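Local coordinates for protein oxalate biosynthetic component 1 (Burkholderia thailandensis, PDB 5IKY) that probably produces oxalate as a bifunctional enzyme of quorum sensing-dependent oxalogenesis, combining a serine hydrolase of the alpha/beta-hydrolase type with an additional lyase activity, at residues Asp1018-Gln1021 against His1022-His1026. Sequence-based numbering, arbitrary orientation.
Sequences DVLQ and HCLVH
Asp1018 O takes the amide of His1022, an i to i+4 helical bond with N to O 3.1 Å. The His1022 imidazole lies obliquely by the same carbonyl, ND1 being 3.6 Å from Asp1018 O. The Asp1018 carboxylate serves a different neighbour: OD2 forms a salt bridge with Arg502, tying this helix to helix 497-510. At Val1019 the i to i+4 bond repeats, Cys1023 N standing 3.0 Å from Val1019 O. Cys1023 keeps SG beside its own backbone N (chi1 -65°), which folds the sulfur back along the helix to 4.2 Å from Val1019 CG1 in an apolar contact. Beyond this pair, Val1019 touches His1036, while Cys1023 meets Tyr1032 and Leu1059. The N-H of Cys1023 is shared, its second and weak bond, i to i+3, going to Leu1020 O. Methyl CD2 of Leu1020 meets Leu1024 CD1 at 3.7 Å, one turn apart; Leu1020 also packs against Phe1057, in a loop. The Gln1021 chain bends at chi2 (-72°) and crosses the Leu1024 side chain at about a right angle, bringing NE2 to 3.7 Å from Leu1024 CD1. Gln1021 O receives a weak i to i+3 bond from Leu1024 N, at 3.4 Å. Val1025 sets CG1 3.9 Å from the same oxygen. Weak i to i+3 bonds thus join the i to i+4 ones, as is common near the C-terminal end of an alpha-helix, here helix 1015-1025 of the alpha/beta-hydrolase-type C-terminal region, which precedes the antiparallel edge strand 1038-1043 of its mixed sheet.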
loop_
_atom_site.group_PDB
_atom_site.type_symbol
_atom_site.label_atom_id
_atom_site.label_comp_id
_atom_site.label_asym_id
_atom_site.label_seq_id
_atom_site.Cartn_x
_atom_site.Cartn_y
_atom_site.Cartn_z
ATOM N N ASP A 1018 -6.924 -6.963 -3.285
ATOM C CA ASP A 1018 -8.253 -6.836 -2.694
ATOM C C ASP A 1018 -8.397 -7.743 -1.482
ATOM O O ASP A 1018 -8.895 -7.324 -0.435
ATOM C CB ASP A 1018 -9.340 -7.165 -3.720
ATOM C CG ASP A 1018 -9.504 -6.080 -4.766
ATOM O OD1 ASP A 1018 -9.244 -4.900 -4.448
ATOM O OD2 ASP A 1018 -9.901 -6.409 -5.903
ATOM N N VAL A 1019 -7.964 -8.992 -1.636
ATOM C CA VAL A 1019 -8.015 -9.967 -0.555
ATOM C C VAL A 1019 -7.210 -9.482 0.647
ATOM O O VAL A 1019 -7.645 -9.609 1.792
ATOM C CB VAL A 1019 -7.480 -11.338 -1.010
ATOM C CG1 VAL A 1019 -7.602 -12.358 0.112
ATOM C CG2 VAL A 1019 -8.223 -11.814 -2.254
ATOM N N LEU A 1020 -6.041 -8.911 0.371
ATOM C CA LEU A 1020 -5.147 -8.422 1.415
ATOM C C LEU A 1020 -5.807 -7.347 2.277
ATOM O O LEU A 1020 -5.742 -7.401 3.504
ATOM C CB LEU A 1020 -3.853 -7.884 0.791
ATOM C CG LEU A 1020 -2.747 -7.397 1.730
ATOM C CD1 LEU A 1020 -1.382 -7.787 1.186
ATOM C CD2 LEU A 1020 -2.824 -5.890 1.917
ATOM N N GLN A 1021 -6.440 -6.373 1.632
ATOM C CA GLN A 1021 -7.071 -5.266 2.349
ATOM C C GLN A 1021 -8.330 -5.700 3.095
ATOM O O GLN A 1021 -8.711 -5.081 4.090
ATOM C CB GLN A 1021 -7.409 -4.126 1.391
ATOM C CG GLN A 1021 -6.631 -2.847 1.669
ATOM C CD GLN A 1021 -7.099 -2.137 2.929
ATOM O OE1 GLN A 1021 -8.246 -2.288 3.352
ATOM N NE2 GLN A 1021 -6.201 -1.373 3.545
ATOM N N HIS A 1022 -8.968 -6.764 2.616
ATOM C CA HIS A 1022 -10.112 -7.335 3.316
ATOM C C HIS A 1022 -9.666 -8.015 4.604
ATOM O O HIS A 1022 -10.361 -7.959 5.618
ATOM C CB HIS A 1022 -10.859 -8.331 2.423
ATOM C CG HIS A 1022 -11.947 -7.711 1.601
ATOM N ND1 HIS A 1022 -12.322 -8.201 0.368
ATOM C CD2 HIS A 1022 -12.749 -6.645 1.839
ATOM C CE1 HIS A 1022 -13.304 -7.462 -0.119
ATOM N NE2 HIS A 1022 -13.581 -6.511 0.754
ATOM N N CYS A 1023 -8.503 -8.658 4.556
ATOM C CA CYS A 1023 -7.963 -9.357 5.717
ATOM C C CYS A 1023 -7.273 -8.407 6.695
ATOM O O CYS A 1023 -6.940 -8.797 7.814
ATOM C CB CYS A 1023 -6.986 -10.448 5.274
ATOM S SG CYS A 1023 -7.738 -11.782 4.314
ATOM N N LEU A 1024 -7.056 -7.165 6.274
ATOM C CA LEU A 1024 -6.442 -6.167 7.144
ATOM C C LEU A 1024 -7.442 -5.622 8.160
ATOM O O LEU A 1024 -7.061 -5.195 9.250
ATOM C CB LEU A 1024 -5.855 -5.016 6.322
ATOM C CG LEU A 1024 -4.507 -5.270 5.643
ATOM C CD1 LEU A 1024 -4.022 -4.015 4.929
ATOM C CD2 LEU A 1024 -3.474 -5.752 6.654
ATOM N N VAL A 1025 -8.720 -5.637 7.797
ATOM C CA VAL A 1025 -9.769 -5.148 8.682
ATOM C C VAL A 1025 -10.473 -6.302 9.389
ATOM O O VAL A 1025 -11.179 -6.100 10.377
ATOM C CB VAL A 1025 -10.814 -4.312 7.914
ATOM C CG1 VAL A 1025 -10.134 -3.181 7.155
ATOM C CG2 VAL A 1025 -11.611 -5.194 6.964
ATOM N N HIS A 1026 -10.269 -7.513 8.881
ATOM C CA HIS A 1026 -10.936 -8.694 9.415
ATOM C C HIS A 1026 -10.337 -9.135 10.744
ATOM O O HIS A 1026 -9.118 -9.200 10.897
ATOM C CB HIS A 1026 -10.871 -9.847 8.410
#